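Local coordinates for protein ribokinase RBSK (Mycobacterium tuberculosis, PDB 3GO6) that probably phosphorylates D-ribose at O-5, using ATP and a divalent cation such as magnesium, and works as a homodimer, at residues A[101-113]-A[125-139]. Residues are numbered along the deposited sequence; the frame is centred on the assembly and turned at random.
Sequences RTVTVPGPSGTAI and LVAPGANAHLTPVPS. With RIB (alpha-D-ribofuranose), chain C.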
loop_
_atom_site.group_PDB
_atom_site.type_symbol
_atom_site.label_atom_id
_atom_site.label_comp_id
_atom_site.label_asym_id
_atom_site.label_seq_id
_atom_site.Cartn_x
_atom_site.Cartn_y
_atom_site.Cartn_z
ATOM N N ARG A 101 -28.404 1.093 6.938
ATOM C CA ARG A 101 -28.642 1.131 5.491
ATOM C C ARG A 101 -27.411 0.689 4.673
ATOM O O ARG A 101 -27.324 0.952 3.467
ATOM C CB ARG A 101 -29.085 2.532 5.049
ATOM C CG ARG A 101 -30.163 3.174 5.921
ATOM C CD ARG A 101 -30.100 4.697 5.837
ATOM N NE ARG A 101 -31.062 5.317 6.758
ATOM C CZ ARG A 101 -31.521 6.567 6.675
ATOM N NH1 ARG A 101 -31.122 7.381 5.702
ATOM N NH2 ARG A 101 -32.399 7.004 7.583
ATOM N N THR A 102 -26.466 0.022 5.319
ATOM C CA THR A 102 -25.281 -0.471 4.614
ATOM C C THR A 102 -25.545 -1.884 4.094
ATOM O O THR A 102 -26.536 -2.535 4.490
ATOM C CB THR A 102 -24.035 -0.446 5.504
ATOM O OG1 THR A 102 -24.222 -1.305 6.631
ATOM C CG2 THR A 102 -23.755 0.981 6.007
ATOM N N VAL A 103 -24.681 -2.350 3.197
ATOM C CA VAL A 103 -24.780 -3.705 2.688
ATOM C C VAL A 103 -23.418 -4.408 2.768
ATOM O O VAL A 103 -22.370 -3.756 2.886
ATOM C CB VAL A 103 -25.312 -3.753 1.227
ATOM C CG1 VAL A 103 -26.749 -3.255 1.135
ATOM C CG2 VAL A 103 -24.422 -2.937 0.295
ATOM N N THR A 104 -23.456 -5.743 2.734
ATOM C CA THR A 104 -22.259 -6.544 2.546
ATOM C C THR A 104 -22.305 -7.085 1.123
ATOM O O THR A 104 -23.331 -7.595 0.678
ATOM C CB THR A 104 -22.172 -7.655 3.593
ATOM O OG1 THR A 104 -22.024 -7.042 4.871
ATOM C CG2 THR A 104 -20.938 -8.555 3.365
ATOM N N VAL A 105 -21.192 -6.934 0.403
ATOM C CA VAL A 105 -21.066 -7.392 -0.979
ATOM C C VAL A 105 -19.952 -8.453 -1.016
ATOM O O VAL A 105 -19.014 -8.374 -0.223
ATOM C CB VAL A 105 -20.802 -6.160 -1.908
ATOM C CG1 VAL A 105 -20.139 -6.537 -3.200
ATOM C CG2 VAL A 105 -22.141 -5.442 -2.185
ATOM N N PRO A 106 -20.072 -9.486 -1.884
ATOM C CA PRO A 106 -18.981 -10.459 -1.903
ATOM C C PRO A 106 -17.607 -9.848 -2.259
ATOM O O PRO A 106 -17.524 -8.913 -3.054
ATOM C CB PRO A 106 -19.414 -11.455 -2.996
ATOM C CG PRO A 106 -20.893 -11.308 -3.083
ATOM C CD PRO A 106 -21.166 -9.858 -2.808
ATOM N N GLY A 107 -16.544 -10.377 -1.672
ATOM C CA GLY A 107 -15.185 -9.973 -2.039
ATOM C C GLY A 107 -14.643 -8.826 -1.190
ATOM O O GLY A 107 -15.228 -8.456 -0.170
ATOM N N PRO A 108 -13.470 -8.300 -1.566
ATOM C CA PRO A 108 -12.761 -7.377 -0.699
ATOM C C PRO A 108 -13.462 -6.038 -0.468
ATOM O O PRO A 108 -14.109 -5.484 -1.376
ATOM C CB PRO A 108 -11.421 -7.164 -1.434
ATOM C CG PRO A 108 -11.292 -8.364 -2.331
ATOM C CD PRO A 108 -12.692 -8.649 -2.770
ATOM N N SER A 109 -13.312 -5.526 0.747
ATOM C CA SER A 109 -13.616 -4.121 1.027
ATOM C C SER A 109 -12.636 -3.258 0.217
ATOM O O SER A 109 -11.559 -3.732 -0.156
ATOM C CB SER A 109 -13.446 -3.856 2.533
ATOM O OG SER A 109 -14.369 -4.628 3.296
ATOM N N GLY A 110 -12.977 -2.000 -0.052
ATOM C CA GLY A 110 -12.021 -1.093 -0.726
ATOM C C GLY A 110 -10.684 -0.909 -0.014
ATOM O O GLY A 110 -10.593 -1.056 1.207
ATOM N N THR A 111 -9.634 -0.624 -0.791
ATOM C CA THR A 111 -8.292 -0.364 -0.258
ATOM C C THR A 111 -7.826 0.959 -0.846
ATOM O O THR A 111 -7.959 1.164 -2.060
ATOM C CB THR A 111 -7.261 -1.468 -0.693
ATOM O OG1 THR A 111 -7.686 -2.764 -0.237
ATOM C CG2 THR A 111 -5.839 -1.173 -0.115
ATOM N N ALA A 112 -7.282 1.847 -0.021
ATOM C CA ALA A 112 -6.671 3.057 -0.576
ATOM C C ALA A 112 -5.231 3.245 -0.140
ATOM O O ALA A 112 -4.870 2.876 0.982
ATOM C CB ALA A 112 -7.482 4.276 -0.208
ATOM N N ILE A 113 -4.418 3.829 -1.027
ATOM C CA ILE A 113 -3.028 4.158 -0.708
ATOM C C ILE A 113 -2.941 5.679 -0.612
ATOM O O ILE A 113 -3.275 6.386 -1.571
ATOM C CB ILE A 113 -2.025 3.688 -1.821
ATOM C CG1 ILE A 113 -2.212 2.204 -2.159
ATOM C CG2 ILE A 113 -0.552 3.996 -1.418
ATOM C CD1 ILE A 113 -2.110 1.270 -0.944
ATOM N N LEU A 125 -4.737 6.887 -4.022
ATOM C CA LEU A 125 -5.023 5.890 -5.037
ATOM C C LEU A 125 -5.958 4.846 -4.427
ATOM O O LEU A 125 -5.637 4.273 -3.374
ATOM C CB LEU A 125 -3.725 5.184 -5.463
ATOM C CG LEU A 125 -3.823 3.979 -6.393
ATOM C CD1 LEU A 125 -4.413 4.368 -7.724
ATOM C CD2 LEU A 125 -2.448 3.302 -6.586
ATOM N N VAL A 126 -7.067 4.556 -5.110
ATOM C CA VAL A 126 -8.142 3.739 -4.511
ATOM C C VAL A 126 -8.452 2.544 -5.397
ATOM O O VAL A 126 -8.687 2.699 -6.596
ATOM C CB VAL A 126 -9.455 4.549 -4.335
ATOM C CG1 VAL A 126 -10.558 3.670 -3.714
ATOM C CG2 VAL A 126 -9.219 5.816 -3.483
ATOM N N ALA A 127 -8.449 1.350 -4.809
ATOM C CA ALA A 127 -9.012 0.191 -5.486
ATOM C C ALA A 127 -10.360 0.019 -4.787
ATOM O O ALA A 127 -10.411 -0.422 -3.629
ATOM C CB ALA A 127 -8.126 -1.010 -5.279
ATOM N N PRO A 128 -11.455 0.420 -5.458
ATOM C CA PRO A 128 -12.716 0.542 -4.745
ATOM C C PRO A 128 -13.300 -0.758 -4.179
ATOM O O PRO A 128 -14.071 -0.690 -3.223
ATOM C CB PRO A 128 -13.658 1.189 -5.776
ATOM C CG PRO A 128 -13.079 0.871 -7.081
ATOM C CD PRO A 128 -11.580 0.818 -6.871
ATOM N N GLY A 129 -12.925 -1.915 -4.719
ATOM C CA GLY A 129 -13.452 -3.193 -4.184
ATOM C C GLY A 129 -14.980 -3.188 -4.100
ATOM O O GLY A 129 -15.670 -2.844 -5.077
ATOM N N ALA A 130 -15.509 -3.529 -2.929
ATOM C CA ALA A 130 -16.961 -3.575 -2.694
ATOM C C ALA A 130 -17.690 -2.269 -3.040
ATOM O O ALA A 130 -18.848 -2.299 -3.490
ATOM C CB ALA A 130 -17.241 -3.981 -1.244
ATOM N N ASN A 131 -17.029 -1.124 -2.837
ATOM C CA ASN A 131 -17.655 0.170 -3.135
ATOM C C ASN A 131 -18.122 0.304 -4.580
ATOM O O ASN A 131 -19.118 0.977 -4.839
ATOM C CB ASN A 131 -16.727 1.350 -2.786
ATOM C CG ASN A 131 -16.305 1.334 -1.344
ATOM O OD1 ASN A 131 -17.114 1.597 -0.433
ATOM N ND2 ASN A 131 -15.046 0.968 -1.110
ATOM N N ALA A 132 -17.403 -0.332 -5.507
ATOM C CA ALA A 132 -17.769 -0.327 -6.928
ATOM C C ALA A 132 -19.053 -1.119 -7.209
ATOM O O ALA A 132 -19.622 -1.023 -8.294
ATOM C CB ALA A 132 -16.611 -0.887 -7.785
ATOM N N HIS A 133 -19.512 -1.884 -6.230
ATOM C CA HIS A 133 -20.718 -2.699 -6.395
ATOM C C HIS A 133 -21.883 -2.257 -5.521
ATOM O O HIS A 133 -22.804 -3.030 -5.298
ATOM C CB HIS A 133 -20.394 -4.172 -6.153
ATOM C CG HIS A 133 -19.276 -4.664 -7.012
ATOM N ND1 HIS A 133 -19.416 -4.857 -8.373
ATOM C CD2 HIS A 133 -17.981 -4.925 -6.721
ATOM C CE1 HIS A 133 -18.258 -5.256 -8.874
ATOM N NE2 HIS A 133 -17.369 -5.297 -7.896
ATOM N N LEU A 134 -21.817 -1.034 -5.000
ATOM C CA LEU A 134 -22.945 -0.458 -4.281
ATOM C C LEU A 134 -24.084 -0.092 -5.245
ATOM O O LEU A 134 -23.922 0.779 -6.102
ATOM C CB LEU A 134 -22.527 0.782 -3.468
ATOM C CG LEU A 134 -23.661 1.421 -2.650
ATOM C CD1 LEU A 134 -24.112 0.505 -1.518
ATOM C CD2 LEU A 134 -23.282 2.806 -2.105
ATOM N N THR A 135 -25.225 -0.767 -5.090
ATOM C CA THR A 135 -26.432 -0.473 -5.862
ATOM C C THR A 135 -27.381 0.330 -4.966
ATOM O O THR A 135 -27.215 0.337 -3.750
ATOM C CB THR A 135 -27.155 -1.768 -6.362
ATOM O OG1 THR A 135 -27.492 -2.593 -5.244
ATOM C CG2 THR A 135 -26.283 -2.552 -7.324
ATOM N N PRO A 136 -28.355 1.039 -5.557
ATOM C CA PRO A 136 -29.207 1.900 -4.720
ATOM C C PRO A 136 -29.982 1.154 -3.608
ATOM O O PRO A 136 -30.762 0.248 -3.893
ATOM C CB PRO A 136 -30.159 2.547 -5.731
ATOM C CG PRO A 136 -29.473 2.410 -7.064
ATOM C CD PRO A 136 -28.697 1.133 -6.988
ATOM N N VAL A 137 -29.720 1.517 -2.349
ATOM C CA VAL A 137 -30.401 0.919 -1.187
ATOM C C VAL A 137 -31.710 1.704 -0.987
ATOM O O VAL A 137 -31.680 2.939 -0.872
ATOM C CB VAL A 137 -29.490 0.926 0.100
ATOM C CG1 VAL A 137 -30.232 0.396 1.334
ATOM C CG2 VAL A 137 -28.191 0.116 -0.123
ATOM N N PRO A 138 -32.865 0.999 -0.973
ATOM C CA PRO A 138 -34.182 1.675 -1.004
ATOM C C PRO A 138 -34.322 2.894 -0.069
ATOM O O PRO A 138 -34.562 4.016 -0.542
ATOM C CB PRO A 138 -35.179 0.553 -0.625
ATOM C CG PRO A 138 -34.307 -0.645 -0.193
ATOM C CD PRO A 138 -33.009 -0.469 -0.927
ATOM N N SER A 139 -34.153 2.679 1.233
ATOM C CA SER A 139 -34.362 3.749 2.209
ATOM C C SER A 139 -33.042 4.400 2.644
ATOM O O SER A 139 -32.947 4.953 3.748
ATOM C CB SER A 139 -35.143 3.219 3.425
ATOM O OG SER A 139 -34.376 2.258 4.142
HETATM O O5 RIB C . -9.999 11.790 0.985
HETATM C C5 RIB C . -9.144 10.746 1.503
HETATM C C4 RIB C . -9.843 9.388 1.311
HETATM O O4 RIB C . -9.856 9.085 -0.099
HETATM C C3 RIB C . -9.097 8.228 1.947
HETATM O O3 RIB C . -9.603 7.836 3.249
HETATM C C2 RIB C . -9.186 7.118 0.916
HETATM O O2 RIB C . -9.865 5.965 1.429
HETATM C C1 RIB C . -9.878 7.684 -0.315
HETATM O O1 RIB C . -11.248 7.271 -0.400
#
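Strands 110-113 and 125-127 run antiparallel, 4.6 Å apart at their closest, with two backbone hydrogen bonds joining Thr111 with Ala127 and two more Ile113 with Leu125. Between these lies the non-hydrogen-bonded pair Ala112 and Val126, whose side chains face the bound ribose. The Ala112 methyl, small enough to sit close, comes 3.3 Å from O2 of the ribose, while Val126 puts CG1 anti to its backbone N (chi1 180°) and CG2 beside it, 3.7 Å from ribose C1. On the other face Thr111, Ile113, Leu125 and Ala127 pack on the second subunit, where Arg53 of that subunit bonds Thr111 OG1. Gly110 CA lies 3.3 Å from Pro128 O and close to Asn131 ND2, a fit that excludes a side chain. Pro128 O accepts both the backbone N and ND2 of Asn131, whose OD1 takes Val28 N. A single bond, Ala130 N to Pro108 O at 2.9 Å, ties the 3-10 turn to the other segment. Farther out, valines and a leucine meet: Val105 CG1 crosses exposed His133 at its CB, and Val103 touches Leu134 with CG2 and, tip to tip, Val137 with CG1. Ser139 O sits over one face of the Arg101 guanidinium, offset toward its rim; NH1 bonds Ala140 O and NH2 Ala142 O. The hairpin belongs to the small beta-sheet lid of PfkB-family sugar kinases, which closes over the ribose and here takes part in the dimer interface, Leu125 and Val126 pairing in parallel with a strand of the second subunit.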